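Local coordinates for protein thioesterase (Streptomyces sp. WAC02707, PDB 6VAP) that probably acts as an editing type II thioesterase, hydrolysing unwanted acyl thioesters from carrier proteins of the borrelidin polyketide synthase, at residues A[72-77]-A[185-190]; A[103-108]-A[216-221]; A[41-46]-A[51-56]; A[26-31]-A[82-87]. All coordinates share one frame; numbering follows the deposited sequence.

Contact 1 of 4, residues A[72-77]-A[185-190]; sequences DIDELA and RYRPGP
R187 reaches D74 with its CG placed opposite its own carbonyl carbon (chi1 -37°) and the chain extended from CG to NE, which carries the guanidinium across to the first turn of helix 73-87. D74 points at it from the opposite direction, and the two form a salt bridge, D74 OD2 to R187 NH2 at 2.6 Å. The carboxylate and guanidinium planes differ by 22°, and OD2 lies over a face of the guanidinium; this close, face-on geometry is doubtful, because R187 is poorly ordered and touches a crystal neighbour. The other oxygen, D74 OD1, makes a salt bridge with R110. R110, and less certainly R187, offset the negative charge of D74 and probably its nearness to E106. Next to D74 in the chain, D72 is the N-cap of the helix: its OD2 accepts from E75 N at 2.8 Å, from the anti side but 34° out of the carboxylate plane. A water weakly links D72 OD1 (3.4 Å) to R185 N (3.1 Å). The small contact thus joins the start of helix 73-87 to the loop that leads from helix 167-182 to strand 196-201. Helix 99-113 touches both partners: the E106 carboxylate lies beside that of D74, with R110 bonded to both, and R109 donates to the carbonyl oxygen of R187.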
loop_
_atom_site.group_PDB
_atom_site.type_symbol
_atom_site.label_atom_id
_atom_site.label_comp_id
_atom_site.label_asym_id
_atom_site.label_seq_id
_atom_site.Cartn_x
_atom_site.Cartn_y
_atom_site.Cartn_z
ATOM N N ASP A 72 1.731 14.288 -0.403
ATOM C CA ASP A 72 1.119 14.163 0.913
ATOM C C ASP A 72 0.235 12.929 0.879
ATOM O O ASP A 72 -0.544 12.757 -0.061
ATOM C CB ASP A 72 0.317 15.421 1.288
ATOM C CG ASP A 72 -0.465 15.245 2.577
ATOM O OD1 ASP A 72 0.162 15.130 3.653
ATOM O OD2 ASP A 72 -1.714 15.224 2.519
ATOM N N ILE A 73 0.336 12.092 1.910
ATOM C CA ILE A 73 -0.488 10.891 1.982
ATOM C C ILE A 73 -1.963 11.250 2.093
ATOM O O ILE A 73 -2.826 10.630 1.461
ATOM C CB ILE A 73 -0.032 10.037 3.175
ATOM C CG1 ILE A 73 1.369 9.446 2.918
ATOM C CG2 ILE A 73 -1.052 8.902 3.431
ATOM C CD1 ILE A 73 1.326 8.211 2.078
ATOM N N ASP A 74 -2.285 12.243 2.913
ATOM C CA ASP A 74 -3.689 12.619 3.067
ATOM C C ASP A 74 -4.285 13.136 1.762
ATOM O O ASP A 74 -5.463 12.892 1.468
ATOM C CB ASP A 74 -3.846 13.668 4.166
ATOM C CG ASP A 74 -4.004 13.044 5.540
ATOM O OD1 ASP A 74 -4.884 12.170 5.704
ATOM O OD2 ASP A 74 -3.244 13.418 6.461
ATOM N N GLU A 75 -3.471 13.803 0.940
ATOM C CA GLU A 75 -3.959 14.270 -0.352
ATOM C C GLU A 75 -4.122 13.099 -1.302
ATOM O O GLU A 75 -5.123 13.020 -2.021
ATOM C CB GLU A 75 -3.011 15.314 -0.949
ATOM C CG GLU A 75 -3.084 16.666 -0.256
ATOM C CD GLU A 75 -1.856 17.517 -0.507
ATOM O OE1 GLU A 75 -1.590 18.433 0.301
ATOM O OE2 GLU A 75 -1.155 17.267 -1.512
ATOM N N LEU A 76 -3.148 12.182 -1.322
ATOM C CA LEU A 76 -3.321 10.941 -2.077
ATOM C C LEU A 76 -4.618 10.244 -1.684
ATOM O O LEU A 76 -5.405 9.828 -2.541
ATOM C CB LEU A 76 -2.130 9.998 -1.870
ATOM C CG LEU A 76 -0.967 10.175 -2.850
ATOM C CD1 LEU A 76 0.312 9.574 -2.239
ATOM C CD2 LEU A 76 -1.262 9.557 -4.170
ATOM N N ALA A 77 -4.828 10.060 -0.383
ATOM C CA ALA A 77 -6.043 9.406 0.102
ATOM C C ALA A 77 -7.314 10.184 -0.242
ATOM O O ALA A 77 -8.312 9.603 -0.687
ATOM C CB ALA A 77 -5.956 9.225 1.612
ATOM N N ARG A 185 2.210 12.903 9.034
ATOM C CA ARG A 185 1.939 13.205 10.448
ATOM C C ARG A 185 0.649 12.446 10.806
ATOM O O ARG A 185 -0.328 12.788 10.232
ATOM C CB ARG A 185 1.872 14.725 10.649
ATOM C CG ARG A 185 3.044 15.477 10.025
ATOM C CD ARG A 185 3.194 16.945 10.377
ATOM N NE ARG A 185 2.273 17.782 9.618
ATOM C CZ ARG A 185 1.824 18.997 9.986
ATOM N NH1 ARG A 185 2.179 19.559 11.135
ATOM N NH2 ARG A 185 0.993 19.637 9.195
ATOM N N TYR A 186 0.693 11.407 11.639
ATOM C CA TYR A 186 -0.464 10.653 12.082
ATOM C C TYR A 186 -1.325 11.561 12.939
ATOM O O TYR A 186 -0.854 12.164 13.904
ATOM C CB TYR A 186 -0.019 9.431 12.877
ATOM C CG TYR A 186 -1.147 8.712 13.573
ATOM C CD1 TYR A 186 -2.158 8.079 12.848
ATOM C CD2 TYR A 186 -1.194 8.641 14.949
ATOM C CE1 TYR A 186 -3.170 7.443 13.478
ATOM C CE2 TYR A 186 -2.209 7.978 15.599
ATOM C CZ TYR A 186 -3.197 7.368 14.854
ATOM O OH TYR A 186 -4.224 6.715 15.484
ATOM N N ARG A 187 -2.570 11.701 12.568
ATOM C CA ARG A 187 -3.508 12.424 13.420
ATOM C C ARG A 187 -4.362 11.404 14.145
ATOM O O ARG A 187 -5.059 10.654 13.473
ATOM C CB ARG A 187 -4.389 13.357 12.600
ATOM C CG ARG A 187 -3.648 14.012 11.455
ATOM C CD ARG A 187 -4.554 14.951 10.682
ATOM N NE ARG A 187 -3.932 15.393 9.436
ATOM C CZ ARG A 187 -4.523 15.373 8.244
ATOM N NH1 ARG A 187 -5.767 14.930 8.110
ATOM N NH2 ARG A 187 -3.863 15.800 7.178
ATOM N N PRO A 188 -4.334 11.353 15.472
ATOM C CA PRO A 188 -5.131 10.350 16.191
ATOM C C PRO A 188 -6.607 10.434 15.828
ATOM O O PRO A 188 -7.159 11.518 15.611
ATOM C CB PRO A 188 -4.890 10.704 17.666
ATOM C CG PRO A 188 -3.587 11.416 17.691
ATOM C CD PRO A 188 -3.498 12.151 16.379
ATOM N N GLY A 189 -7.244 9.268 15.776
ATOM C CA GLY A 189 -8.656 9.158 15.507
ATOM C C GLY A 189 -9.195 7.838 16.022
ATOM O O GLY A 189 -8.502 7.073 16.709
ATOM N N PRO A 190 -10.451 7.539 15.700
ATOM C CA PRO A 190 -11.022 6.258 16.136
ATOM C C PRO A 190 -10.201 5.103 15.601
ATOM O O PRO A 190 -9.754 5.131 14.453
ATOM C CB PRO A 190 -12.430 6.261 15.539
ATOM C CG PRO A 190 -12.730 7.722 15.257
ATOM C CD PRO A 190 -11.399 8.348 14.910
HETATM O O HOH W 1 1.254 14.976 6.867
#

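Contact 2 of 4, residues A[103-108]-A[216-221]; sequences LAFELA and SEHTDG
F105 and H218 make the aromatic part of this contact. Their ring centroids are 5.4 Å apart and the planes stand at 81°; the rings are steeply inclined and meet obliquely. F105 meets the histidine with CZ, 3.9 Å from H218 ND1, while its CE1 lies 4.0 Å from H218 CB. With CG anti to the backbone N (chi1 162°), the phenyl is carried off helix 99-113 toward the loop. That helix begins directly after the probable nucleophile elbow at S98, the arrangement familiar from alpha/beta hydrolases, and its F105 also packs on L121 of strand 120-124 and on the loop residues P129 and L192. The polar part belongs to the other nitrogen of the imidazole: H218 NE2 is hydrogen-bonded to S130 OG, which helps to fix the rotation of the ring, and Y186 meets the same ring edge-to-face. Just after H218 in the chain, the loop folds through an ST turn, in which T219 OG1 accepts from G221 N at 3.1 Å with an N-H...O angle of 154°. The same hydroxyl is hydrogen-bonded to C194 O, and backbone bonds tie H218 and D220 to L192.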
loop_
_atom_site.group_PDB
_atom_site.type_symbol
_atom_site.label_atom_id
_atom_site.label_comp_id
_atom_site.label_asym_id
_atom_site.label_seq_id
_atom_site.Cartn_x
_atom_site.Cartn_y
_atom_site.Cartn_z
ATOM N N LEU A 103 -0.724 4.770 3.214
ATOM C CA LEU A 103 -1.873 5.118 2.394
ATOM C C LEU A 103 -3.007 4.131 2.591
ATOM O O LEU A 103 -4.157 4.549 2.759
ATOM C CB LEU A 103 -1.462 5.192 0.934
ATOM C CG LEU A 103 -2.578 5.519 -0.057
ATOM C CD1 LEU A 103 -3.292 6.819 0.336
ATOM C CD2 LEU A 103 -2.003 5.649 -1.441
ATOM N N ALA A 104 -2.695 2.829 2.619
ATOM C CA ALA A 104 -3.725 1.820 2.835
ATOM C C ALA A 104 -4.418 2.014 4.162
ATOM O O ALA A 104 -5.637 1.824 4.250
ATOM C CB ALA A 104 -3.149 0.403 2.754
ATOM N N PHE A 105 -3.658 2.388 5.193
ATOM C CA PHE A 105 -4.248 2.601 6.500
ATOM C C PHE A 105 -5.158 3.810 6.489
ATOM O O PHE A 105 -6.202 3.800 7.132
ATOM C CB PHE A 105 -3.155 2.769 7.542
ATOM C CG PHE A 105 -3.629 3.421 8.819
ATOM C CD1 PHE A 105 -4.306 2.686 9.797
ATOM C CD2 PHE A 105 -3.358 4.730 9.067
ATOM C CE1 PHE A 105 -4.713 3.280 10.961
ATOM C CE2 PHE A 105 -3.758 5.325 10.231
ATOM C CZ PHE A 105 -4.440 4.598 11.189
ATOM N N GLU A 106 -4.740 4.880 5.824
ATOM C CA GLU A 106 -5.548 6.089 5.730
ATOM C C GLU A 106 -6.821 5.829 4.945
ATOM O O GLU A 106 -7.891 6.332 5.312
ATOM C CB GLU A 106 -4.709 7.199 5.095
ATOM C CG GLU A 106 -3.664 7.796 6.009
ATOM C CD GLU A 106 -4.309 8.490 7.216
ATOM O OE1 GLU A 106 -5.486 8.853 7.110
ATOM O OE2 GLU A 106 -3.631 8.636 8.242
ATOM N N LEU A 107 -6.721 5.047 3.868
ATOM C CA LEU A 107 -7.909 4.657 3.113
ATOM C C LEU A 107 -8.827 3.798 3.960
ATOM O O LEU A 107 -10.049 3.974 3.939
ATOM C CB LEU A 107 -7.503 3.909 1.836
ATOM C CG LEU A 107 -6.774 4.747 0.817
ATOM C CD1 LEU A 107 -6.125 3.847 -0.283
ATOM C CD2 LEU A 107 -7.766 5.715 0.166
ATOM N N ALA A 108 -8.252 2.945 4.802
ATOM C CA ALA A 108 -9.082 2.132 5.683
ATOM C C ALA A 108 -9.874 3.001 6.649
ATOM O O ALA A 108 -11.065 2.781 6.887
ATOM C CB ALA A 108 -8.217 1.131 6.435
ATOM N N SER A 216 -0.731 -3.238 15.893
ATOM C CA SER A 216 -1.792 -3.810 16.711
ATOM C C SER A 216 -2.567 -2.753 17.487
ATOM O O SER A 216 -3.698 -3.016 17.916
ATOM C CB SER A 216 -1.184 -4.818 17.704
ATOM O OG SER A 216 -0.428 -4.173 18.719
ATOM N N GLU A 217 -1.973 -1.585 17.711
ATOM C CA GLU A 217 -2.601 -0.543 18.507
ATOM C C GLU A 217 -3.578 0.297 17.706
ATOM O O GLU A 217 -4.169 1.226 18.269
ATOM C CB GLU A 217 -1.524 0.353 19.124
ATOM C CG GLU A 217 -0.660 -0.347 20.178
ATOM C CD GLU A 217 0.652 0.371 20.431
ATOM O OE1 GLU A 217 0.702 1.600 20.237
ATOM O OE2 GLU A 217 1.641 -0.290 20.817
ATOM N N HIS A 218 -3.760 -0.007 16.422
ATOM C CA HIS A 218 -4.598 0.792 15.543
ATOM C C HIS A 218 -5.873 0.091 15.098
ATOM O O HIS A 218 -6.623 0.639 14.280
ATOM C CB HIS A 218 -3.801 1.211 14.319
ATOM C CG HIS A 218 -2.700 2.180 14.621
ATOM N ND1 HIS A 218 -2.880 3.542 14.568
ATOM C CD2 HIS A 218 -1.421 1.999 15.026
ATOM C CE1 HIS A 218 -1.755 4.155 14.873
ATOM N NE2 HIS A 218 -0.857 3.243 15.183
ATOM N N THR A 219 -6.168 -1.072 15.652
ATOM C CA THR A 219 -7.417 -1.747 15.364
ATOM C C THR A 219 -7.863 -2.479 16.618
ATOM O O THR A 219 -7.027 -2.992 17.369
ATOM C CB THR A 219 -7.286 -2.747 14.211
ATOM O OG1 THR A 219 -8.583 -3.306 13.933
ATOM C CG2 THR A 219 -6.380 -3.906 14.598
ATOM N N ASP A 220 -9.182 -2.523 16.832
ATOM C CA ASP A 220 -9.796 -3.373 17.847
ATOM C C ASP A 220 -10.055 -4.796 17.354
ATOM O O ASP A 220 -10.411 -5.667 18.150
ATOM C CB ASP A 220 -11.109 -2.749 18.322
ATOM C CG ASP A 220 -10.889 -1.593 19.277
ATOM O OD1 ASP A 220 -10.139 -1.772 20.266
ATOM O OD2 ASP A 220 -11.468 -0.503 19.045
ATOM N N GLY A 221 -9.897 -5.048 16.065
ATOM C CA GLY A 221 -10.012 -6.374 15.514
ATOM C C GLY A 221 -8.741 -7.184 15.711
ATOM O O GLY A 221 -7.792 -6.771 16.385
#

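Contact 3 of 4, residues A[41-46]-A[51-56]; sequences HPVAAA and CDVLAV
V53, on strand 52-56, packs against V43 and A44 of helix 41-47; the side chains that meet are all apolar, and V53 also rests on the helix backbone. The closest approach is of this second kind: V53 CG2 lies 3.6 Å from A44 CA and also nears the carbonyl oxygen of V43, while V53 CG1 lies 3.8 Å from A44 N. The valine fork is thus applied to the side of a helical turn, where the A44 and V53 CA atoms are 5.1 Å apart; the small A44 is consistent with so close an approach. Among side chains alone, A44 CB stands 3.9 Å from V53 CB. V43 crosses V53 at about a right angle and touches it with one branch, CG1 to CG1 at 4.0 Å; that methyl is anti to the backbone N in V43 (chi1 177°), as the matching one is in V53. The contact belongs to the beta-alpha-beta unit of strand 26-30, helix 41-47 and strand 52-56, whose two strands are parallel neighbours in the sheet. V53 also meets C29 and V43 meets L27 on the adjoining strand, and helix 239-250 lies beside the group, its L243 touching V43 and A46 and its L250 touching C51.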
loop_
_atom_site.group_PDB
_atom_site.type_symbol
_atom_site.label_atom_id
_atom_site.label_comp_id
_atom_site.label_asym_id
_atom_site.label_seq_id
_atom_site.Cartn_x
_atom_site.Cartn_y
_atom_site.Cartn_z
ATOM N N HIS A 41 1.082 -6.552 -10.812
ATOM C CA HIS A 41 0.633 -7.501 -11.827
ATOM C C HIS A 41 0.772 -8.954 -11.382
ATOM O O HIS A 41 -0.170 -9.738 -11.595
ATOM C CB HIS A 41 1.402 -7.269 -13.133
ATOM C CG HIS A 41 0.564 -7.422 -14.362
ATOM N ND1 HIS A 41 0.514 -6.465 -15.355
ATOM C CD2 HIS A 41 -0.247 -8.429 -14.761
ATOM C CE1 HIS A 41 -0.293 -6.882 -16.316
ATOM N NE2 HIS A 41 -0.763 -8.071 -15.981
ATOM N N PRO A 42 1.849 -9.371 -10.728
ATOM C CA PRO A 42 1.890 -10.753 -10.214
ATOM C C PRO A 42 0.763 -11.099 -9.249
ATOM O O PRO A 42 0.257 -12.232 -9.262
ATOM C CB PRO A 42 3.254 -10.824 -9.528
ATOM C CG PRO A 42 4.076 -9.736 -10.135
ATOM C CD PRO A 42 3.067 -8.614 -10.413
ATOM N N VAL A 43 0.337 -10.158 -8.412
ATOM C CA VAL A 43 -0.789 -10.430 -7.514
ATOM C C VAL A 43 -2.072 -10.656 -8.328
ATOM O O VAL A 43 -2.817 -11.630 -8.144
ATOM C CB VAL A 43 -0.949 -9.278 -6.502
ATOM C CG1 VAL A 43 -2.169 -9.523 -5.624
ATOM C CG2 VAL A 43 0.294 -9.134 -5.686
ATOM N N ALA A 44 -2.345 -9.746 -9.252
ATOM C CA ALA A 44 -3.506 -9.905 -10.114
ATOM C C ALA A 44 -3.482 -11.270 -10.784
ATOM O O ALA A 44 -4.460 -12.026 -10.699
ATOM C CB ALA A 44 -3.538 -8.785 -11.155
ATOM N N ALA A 45 -2.330 -11.628 -11.381
ATOM C CA ALA A 45 -2.226 -12.873 -12.141
ATOM C C ALA A 45 -2.434 -14.091 -11.245
ATOM O O ALA A 45 -2.986 -15.102 -11.683
ATOM C CB ALA A 45 -0.851 -12.954 -12.823
ATOM N N ALA A 46 -1.988 -14.025 -9.992
ATOM C CA ALA A 46 -2.034 -15.180 -9.103
ATOM C C ALA A 46 -3.354 -15.335 -8.367
ATOM O O ALA A 46 -3.698 -16.452 -7.971
ATOM C CB ALA A 46 -0.913 -15.086 -8.066
ATOM N N CYS A 51 -10.165 -13.404 -7.208
ATOM C CA CYS A 51 -10.066 -12.144 -6.483
ATOM C C CYS A 51 -9.953 -11.003 -7.484
ATOM O O CYS A 51 -9.242 -11.124 -8.486
ATOM C CB CYS A 51 -8.863 -12.134 -5.526
ATOM S SG CYS A 51 -8.661 -10.578 -4.622
ATOM N N ASP A 52 -10.681 -9.913 -7.227
ATOM C CA ASP A 52 -10.625 -8.722 -8.072
ATOM C C ASP A 52 -9.493 -7.843 -7.564
ATOM O O ASP A 52 -9.659 -7.087 -6.613
ATOM C CB ASP A 52 -11.962 -7.992 -8.062
ATOM C CG ASP A 52 -11.978 -6.803 -8.998
ATOM O OD1 ASP A 52 -10.994 -6.644 -9.763
ATOM O OD2 ASP A 52 -12.966 -6.029 -8.968
ATOM N N VAL A 53 -8.331 -7.943 -8.193
ATOM C CA VAL A 53 -7.151 -7.203 -7.760
ATOM C C VAL A 53 -7.152 -5.839 -8.429
ATOM O O VAL A 53 -7.160 -5.744 -9.657
ATOM C CB VAL A 53 -5.862 -7.964 -8.095
ATOM C CG1 VAL A 53 -4.643 -7.138 -7.662
ATOM C CG2 VAL A 53 -5.858 -9.348 -7.416
ATOM N N LEU A 54 -7.117 -4.784 -7.634
ATOM C CA LEU A 54 -7.132 -3.417 -8.130
ATOM C C LEU A 54 -5.827 -2.766 -7.706
ATOM O O LEU A 54 -5.525 -2.688 -6.508
ATOM C CB LEU A 54 -8.320 -2.639 -7.580
ATOM C CG LEU A 54 -9.689 -3.218 -7.925
ATOM C CD1 LEU A 54 -10.787 -2.326 -7.329
ATOM C CD2 LEU A 54 -9.874 -3.325 -9.427
ATOM N N ALA A 55 -5.066 -2.276 -8.677
ATOM C CA ALA A 55 -3.755 -1.707 -8.415
ATOM C C ALA A 55 -3.825 -0.206 -8.673
ATOM O O ALA A 55 -4.354 0.238 -9.699
ATOM C CB ALA A 55 -2.690 -2.389 -9.269
ATOM N N VAL A 56 -3.312 0.572 -7.744
ATOM C CA VAL A 56 -3.448 2.020 -7.817
ATOM C C VAL A 56 -2.232 2.607 -8.519
ATOM O O VAL A 56 -1.088 2.288 -8.192
ATOM C CB VAL A 56 -3.636 2.616 -6.410
ATOM C CG1 VAL A 56 -3.766 4.111 -6.456
ATOM C CG2 VAL A 56 -4.887 1.975 -5.753
#

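Contact 4 of 4, residues A[26-31]-A[82-87]; sequences QLICLP and PVLRAR
I28 on strand 26-30 faces L84 on helix 73-87 with 8.6 Å between their CA atoms, and Q26 faces R87 farther along at 9.6 Å. Between these backbones the I28 and L84 side chains run antiparallel, side by side. I28 CG2 comes 3.7 Å from L84 CD2 and 3.9 Å from L84 CD1, so the isoleucine branch methyl touches both ends of the leucine fork; I28 CD1 meets L84 CD2 as well, at 3.9 Å. I28 also packs on V92 and L94 of the next strand, and L84 on F111 of helix 99-113. The polar half is a single bond: Q26 reaches out almost straight, and its NE2 donates to R87 O at 3.1 Å. The bond is fairly straight (164° at the hydrogen) and the oxygen lies near the plane of the glutamine amide, but the donor sits 40° out of the carbonyl plane, above it. Q26 OE1 accepts from H89 N, and NE2 also makes a weak bond to D52 OD2. R87 turns its guanidinium elsewhere, to H9 O and Q16 OE1. The glutamine amide therefore works with both ends, joining R87 O and H89 N to the sheet, so that a buried polar side chain is satisfied at the border of the apolar packing.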
loop_
_atom_site.group_PDB
_atom_site.type_symbol
_atom_site.label_atom_id
_atom_site.label_comp_id
_atom_site.label_asym_id
_atom_site.label_seq_id
_atom_site.Cartn_x
_atom_site.Cartn_y
_atom_site.Cartn_z
ATOM N N GLN A 26 -12.575 -8.150 -3.337
ATOM C CA GLN A 26 -11.737 -7.108 -3.924
ATOM C C GLN A 26 -10.471 -6.895 -3.094
ATOM O O GLN A 26 -10.503 -6.921 -1.861
ATOM C CB GLN A 26 -12.478 -5.774 -4.040
ATOM C CG GLN A 26 -13.413 -5.678 -5.227
ATOM C CD GLN A 26 -13.955 -4.276 -5.415
ATOM O OE1 GLN A 26 -13.855 -3.438 -4.522
ATOM N NE2 GLN A 26 -14.528 -4.013 -6.580
ATOM N N LEU A 27 -9.346 -6.718 -3.775
ATOM C CA LEU A 27 -8.078 -6.410 -3.127
ATOM C C LEU A 27 -7.534 -5.132 -3.767
ATOM O O LEU A 27 -7.258 -5.088 -4.974
ATOM C CB LEU A 27 -7.087 -7.562 -3.276
ATOM C CG LEU A 27 -5.671 -7.189 -2.785
ATOM C CD1 LEU A 27 -5.646 -7.095 -1.295
ATOM C CD2 LEU A 27 -4.619 -8.162 -3.275
ATOM N N ILE A 28 -7.426 -4.084 -2.969
ATOM C CA ILE A 28 -6.906 -2.807 -3.435
ATOM C C ILE A 28 -5.463 -2.742 -3.011
ATOM O O ILE A 28 -5.184 -2.849 -1.818
ATOM C CB ILE A 28 -7.698 -1.634 -2.846
ATOM C CG1 ILE A 28 -9.203 -1.798 -3.179
ATOM C CG2 ILE A 28 -7.185 -0.297 -3.399
ATOM C CD1 ILE A 28 -10.079 -1.062 -2.206
ATOM N N CYS A 29 -4.550 -2.550 -3.953
ATOM C CA CYS A 29 -3.109 -2.636 -3.726
ATOM C C CYS A 29 -2.459 -1.278 -3.937
ATOM O O CYS A 29 -2.603 -0.685 -5.010
ATOM C CB CYS A 29 -2.493 -3.657 -4.698
ATOM S SG CYS A 29 -3.144 -5.307 -4.402
ATOM N N LEU A 30 -1.710 -0.828 -2.936
ATOM C CA LEU A 30 -1.093 0.475 -2.903
ATOM C C LEU A 30 0.407 0.301 -3.061
ATOM O O LEU A 30 1.055 -0.313 -2.201
ATOM C CB LEU A 30 -1.411 1.194 -1.588
ATOM C CG LEU A 30 -2.864 1.677 -1.350
ATOM C CD1 LEU A 30 -3.449 2.382 -2.522
ATOM C CD2 LEU A 30 -3.764 0.436 -0.979
ATOM N N PRO A 31 0.999 0.813 -4.124
ATOM C CA PRO A 31 2.440 0.665 -4.296
ATOM C C PRO A 31 3.236 1.494 -3.307
ATOM O O PRO A 31 2.755 2.492 -2.763
ATOM C CB PRO A 31 2.668 1.166 -5.714
ATOM C CG PRO A 31 1.380 1.044 -6.380
ATOM C CD PRO A 31 0.352 1.312 -5.341
ATOM N N PRO A 82 -12.745 8.911 -3.184
ATOM C CA PRO A 82 -13.962 8.957 -4.010
ATOM C C PRO A 82 -13.904 8.050 -5.211
ATOM O O PRO A 82 -14.939 7.522 -5.635
ATOM C CB PRO A 82 -14.050 10.431 -4.436
ATOM C CG PRO A 82 -13.039 11.162 -3.601
ATOM C CD PRO A 82 -12.048 10.213 -3.142
ATOM N N VAL A 83 -12.727 7.887 -5.803
ATOM C CA VAL A 83 -12.592 7.006 -6.955
ATOM C C VAL A 83 -12.787 5.560 -6.529
ATOM O O VAL A 83 -13.552 4.812 -7.148
ATOM C CB VAL A 83 -11.223 7.207 -7.626
ATOM C CG1 VAL A 83 -11.099 6.340 -8.865
ATOM C CG2 VAL A 83 -11.047 8.699 -7.988
ATOM N N LEU A 84 -12.072 5.133 -5.480
ATOM C CA LEU A 84 -12.270 3.779 -4.974
ATOM C C LEU A 84 -13.684 3.573 -4.470
ATOM O O LEU A 84 -14.220 2.471 -4.601
ATOM C CB LEU A 84 -11.282 3.467 -3.857
ATOM C CG LEU A 84 -9.884 3.109 -4.347
ATOM C CD1 LEU A 84 -8.934 3.212 -3.171
ATOM C CD2 LEU A 84 -9.857 1.694 -4.960
ATOM N N ARG A 85 -14.300 4.610 -3.896
ATOM C CA ARG A 85 -15.691 4.515 -3.451
ATOM C C ARG A 85 -16.617 4.055 -4.578
ATOM O O ARG A 85 -17.469 3.181 -4.378
ATOM C CB ARG A 85 -16.158 5.864 -2.914
ATOM C CG ARG A 85 -15.803 6.117 -1.479
ATOM C CD ARG A 85 -16.756 7.126 -0.848
ATOM N NE ARG A 85 -18.034 6.508 -0.525
ATOM C CZ ARG A 85 -18.849 6.942 0.428
ATOM N NH1 ARG A 85 -18.511 8.008 1.148
ATOM N NH2 ARG A 85 -20.000 6.316 0.655
ATOM N N ALA A 86 -16.479 4.644 -5.771
ATOM C CA ALA A 86 -17.363 4.297 -6.883
ATOM C C ALA A 86 -17.156 2.871 -7.387
ATOM O O ALA A 86 -18.044 2.321 -8.038
ATOM C CB ALA A 86 -17.160 5.285 -8.035
ATOM N N ARG A 87 -16.009 2.267 -7.106
ATOM C CA ARG A 87 -15.692 0.910 -7.529
ATOM C C ARG A 87 -15.855 -0.113 -6.419
ATOM O O ARG A 87 -16.084 -1.294 -6.706
ATOM C CB ARG A 87 -14.243 0.821 -8.014
ATOM C CG ARG A 87 -13.977 1.538 -9.304
ATOM C CD ARG A 87 -12.673 1.060 -9.895
ATOM N NE ARG A 87 -12.779 -0.311 -10.405
ATOM C CZ ARG A 87 -12.297 -0.714 -11.573
ATOM N NH1 ARG A 87 -11.684 0.142 -12.376
ATOM N NH2 ARG A 87 -12.425 -1.980 -11.928
#

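The four contacts run across one alpha/beta-hydrolase domain. Contacts 3 and 4 use neighbouring strands, their centres about 12 Å apart; L54 N to L27 O and L54 O to C29 N, each 2.7 Å, probably hydrogen-bond those strands. Contacts 1 and 2 also touch, centres about 11 Å apart, with A77 N 3.7 Å from L103 CD1. Contact 4 shares helix 73-87 with contact 1 and touches contact 2 through L30, whose CD1 lies 3.7 Å from L103 CD2. Contacts 1 and 3 are on opposite sides of the chain's centre, about 25 Å between centres. The likely triad of S98, D204 and H232 adjoins this framework through helix 99-113, which follows S98.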